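Local coordinates for protein myosin-2 (Saccharomyces cerevisiae, PDB 6IXO) that carries organelles and other cargo along actin cables as a class V myosin motor, this chain being its globular cargo-binding tail domain, at residues K33-P38 with I98-F103. Sequence-based numbering, arbitrary orientation.
Sequences KGFEVP and IPSGVF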
ATOM      1  N   LYS A  33      -1.212  20.430  -3.573  1.00 39.71           N
ATOM      2  CA  LYS A  33      -1.938  20.372  -2.286  1.00 41.10           C
ATOM      3  C   LYS A  33      -3.438  20.376  -2.537  1.00 37.96           C
ATOM      4  O   LYS A  33      -4.211  19.893  -1.722  1.00 39.97           O
ATOM      5  CB  LYS A  33      -1.566  21.544  -1.367  1.00 42.26           C
ATOM      6  CG  LYS A  33      -0.118  21.526  -0.912  1.00 42.30           C
ATOM      7  CD  LYS A  33       0.125  22.627   0.113  1.00 49.33           C
ATOM      8  CE  LYS A  33       1.618  22.832   0.354  1.00 53.40           C
ATOM      9  NZ  LYS A  33       1.873  23.863   1.400  1.00 52.63           N
ATOM     10  N   GLY A  34      -3.851  20.887  -3.697  1.00 34.83           N
ATOM     11  CA  GLY A  34      -5.265  21.016  -4.005  1.00 33.36           C
ATOM     12  C   GLY A  34      -5.827  19.855  -4.818  1.00 37.26           C
ATOM     13  O   GLY A  34      -6.916  19.964  -5.381  1.00 38.96           O
ATOM     14  N   PHE A  35      -5.075  18.761  -4.922  1.00 33.75           N
ATOM     15  CA  PHE A  35      -5.519  17.603  -5.705  1.00 34.35           C
ATOM     16  C   PHE A  35      -6.932  17.108  -5.301  1.00 39.22           C
ATOM     17  O   PHE A  35      -7.334  17.204  -4.124  1.00 37.31           O
ATOM     18  CB  PHE A  35      -4.519  16.443  -5.563  1.00 32.20           C
ATOM     19  CG  PHE A  35      -4.671  15.653  -4.257  1.00 36.32           C
ATOM     20  CD1 PHE A  35      -4.147  16.139  -3.053  1.00 33.55           C
ATOM     21  CD2 PHE A  35      -5.316  14.421  -4.253  1.00 33.39           C
ATOM     22  CE1 PHE A  35      -4.281  15.403  -1.847  1.00 35.38           C
ATOM     23  CE2 PHE A  35      -5.456  13.671  -3.041  1.00 33.79           C
ATOM     24  CZ  PHE A  35      -4.931  14.179  -1.846  1.00 34.86           C
ATOM     25  N   GLU A  36      -7.662  16.600  -6.293  1.00 35.10           N
ATOM     26  CA  GLU A  36      -8.964  15.959  -6.114  1.00 38.30           C
ATOM     27  C   GLU A  36      -8.903  14.570  -6.733  1.00 39.18           C
ATOM     28  O   GLU A  36      -8.473  14.392  -7.862  1.00 34.39           O
ATOM     29  CB  GLU A  36     -10.107  16.766  -6.748  1.00 36.14           C
ATOM     30  CG  GLU A  36     -10.413  18.104  -6.062  1.00 38.31           C
ATOM     31  CD  GLU A  36     -10.929  17.936  -4.634  1.00 49.42           C
ATOM     32  OE1 GLU A  36     -11.578  16.907  -4.377  1.00 47.29           O
ATOM     33  OE2 GLU A  36     -10.687  18.824  -3.782  1.00 48.62           O
ATOM     34  N   VAL A  37      -9.319  13.563  -5.978  1.00 36.40           N
ATOM     35  CA  VAL A  37      -9.219  12.206  -6.458  1.00 32.57           C
ATOM     36  C   VAL A  37     -10.507  11.854  -7.197  1.00 41.61           C
ATOM     37  O   VAL A  37     -11.582  12.232  -6.759  1.00 43.44           O
ATOM     38  CB  VAL A  37      -8.976  11.219  -5.246  1.00 40.97           C
ATOM     39  CG1 VAL A  37      -8.880   9.821  -5.736  1.00 38.35           C
ATOM     40  CG2 VAL A  37      -7.692  11.581  -4.524  1.00 35.84           C
ATOM     41  N   PRO A  38     -10.424  11.139  -8.325  1.00 48.55           N
ATOM     42  CA  PRO A  38     -11.699  10.708  -8.935  1.00 51.59           C
ATOM     43  C   PRO A  38     -12.324   9.507  -8.222  1.00 54.88           C
ATOM     44  O   PRO A  38     -11.626   8.827  -7.485  1.00 51.20           O
ATOM     45  CB  PRO A  38     -11.296  10.319 -10.354  1.00 52.17           C
ATOM     46  CG  PRO A  38      -9.851   9.941 -10.232  1.00 49.26           C
ATOM     47  CD  PRO A  38      -9.276  10.890  -9.210  1.00 47.99           C
ATOM     48  N   ILE A  98      -6.878   5.664   1.654  1.00 25.92           N
ATOM     49  CA  ILE A  98      -6.614   4.683   0.602  1.00 24.19           C
ATOM     50  C   ILE A  98      -6.703   5.343  -0.802  1.00 27.07           C
ATOM     51  O   ILE A  98      -5.732   5.269  -1.553  1.00 27.54           O
ATOM     52  CB  ILE A  98      -7.587   3.454   0.701  1.00 28.88           C
ATOM     53  CG1 ILE A  98      -7.239   2.633   1.961  1.00 27.33           C
ATOM     54  CG2 ILE A  98      -7.496   2.594  -0.566  1.00 28.35           C
ATOM     55  CD1 ILE A  98      -8.454   1.677   2.435  1.00 22.82           C
ATOM     56  N   PRO A  99      -7.840   5.984  -1.150  1.00 28.25           N
ATOM     57  CA  PRO A  99      -7.829   6.570  -2.510  1.00 27.61           C
ATOM     58  C   PRO A  99      -6.748   7.631  -2.696  1.00 29.06           C
ATOM     59  O   PRO A  99      -6.118   7.626  -3.762  1.00 33.86           O
ATOM     60  CB  PRO A  99      -9.241   7.191  -2.666  1.00 29.66           C
ATOM     61  CG  PRO A  99      -9.817   7.227  -1.283  1.00 34.13           C
ATOM     62  CD  PRO A  99      -9.147   6.140  -0.494  1.00 29.49           C
ATOM     63  N   SER A 100      -6.491   8.496  -1.707  1.00 27.26           N
ATOM     64  CA  SER A 100      -5.482   9.544  -1.954  1.00 30.45           C
ATOM     65  C   SER A 100      -4.113   8.934  -2.079  1.00 29.94           C
ATOM     66  O   SER A 100      -3.299   9.379  -2.868  1.00 28.23           O
ATOM     67  CB  SER A 100      -5.499  10.603  -0.873  1.00 29.17           C
ATOM     68  OG  SER A 100      -6.738  11.298  -0.916  1.00 37.81           O
ATOM     69  N   GLY A 101      -3.839   7.891  -1.303  1.00 29.51           N
ATOM     70  CA  GLY A 101      -2.523   7.276  -1.416  1.00 26.80           C
ATOM     71  C   GLY A 101      -2.313   6.599  -2.754  1.00 28.37           C
ATOM     72  O   GLY A 101      -1.244   6.670  -3.344  1.00 26.33           O
ATOM     73  N   VAL A 102      -3.325   5.904  -3.244  1.00 22.78           N
ATOM     74  CA  VAL A 102      -3.161   5.206  -4.518  1.00 22.14           C
ATOM     75  C   VAL A 102      -3.005   6.241  -5.652  1.00 28.23           C
ATOM     76  O   VAL A 102      -2.189   6.080  -6.581  1.00 24.98           O
ATOM     77  CB  VAL A 102      -4.370   4.277  -4.796  1.00 27.05           C
ATOM     78  CG1 VAL A 102      -4.249   3.626  -6.175  1.00 28.81           C
ATOM     79  CG2 VAL A 102      -4.466   3.155  -3.650  1.00 24.35           C
ATOM     80  N   PHE A 103      -3.799   7.292  -5.538  1.00 28.44           N
ATOM     81  CA  PHE A 103      -3.746   8.425  -6.466  1.00 27.93           C
ATOM     82  C   PHE A 103      -2.313   8.929  -6.585  1.00 30.32           C
ATOM     83  O   PHE A 103      -1.770   9.084  -7.697  1.00 31.56           O
ATOM     84  CB  PHE A 103      -4.673   9.540  -5.952  1.00 27.04           C
ATOM     85  CG  PHE A 103      -4.649  10.793  -6.813  1.00 27.54           C
ATOM     86  CD1 PHE A 103      -5.462  10.884  -7.939  1.00 27.91           C
ATOM     87  CD2 PHE A 103      -3.857  11.876  -6.446  1.00 25.16           C
ATOM     88  CE1 PHE A 103      -5.451  12.046  -8.737  1.00 29.46           C
ATOM     89  CE2 PHE A 103      -3.870  13.069  -7.234  1.00 28.68           C
ATOM     90  CZ  PHE A 103      -4.672  13.125  -8.363  1.00 28.66           C
TER
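Phe35 and Phe103 reach past each other from opposite directions, their ring planes inclined by only 23° but slid so far apart that, with centroids 5.4 Å apart, the rings barely overlap. Their closest atoms are Phe35 CD2 and Phe103 CE2, 3.6 Å apart, so this is an offset van der Waals contact with little ring overlap, not a full stack. With chi1 at 178° the Phe103 side chain swings away from its own backbone N, which extends the ring from helix 97-124 against segment 33-38. There it meets three successive residues besides Phe35: the carbonyl O of Glu36 near CE1, the CG2 methyl of Val37 3.9 Å from CG, and CD of Pro38 4.0 Å from CD1, the proline crossing it at about a right angle.

One helical turn earlier, Ser100 OG lies in the plane of the Phe35 ring, at its edge, 3.4 Å from CE2; the hydroxyl also makes a weak hydrogen bond to the carbonyl O of Asp96. Val37 divides its methyls: CG2 lies 3.7 Å from Ser100 OG as well as touching Phe103, while CG1 approaches CB of Pro99 at 4.1 Å. Beyond the two segments, Trp104 meets Phe35 edge-to-face and Val88 of helix 71-90 touches the same ring.

Were Phe103 an alanine, the contact would probably open a gap beside the CG2 methyl of Val37 and CD of Pro38 and leave CD2 of Phe35 without its aromatic partner.

No hydrogen bond or salt bridge spans the segments, and the buried surface is a modest 280 Å². The loop between helices 20-32 and 48-51 is therefore matched to this all-helical cargo-binding domain mainly by aromatic and aliphatic shape, though the Ser100 hydroxyl oxygen, facing the C-H edge of Phe35, may add a weak polar attraction.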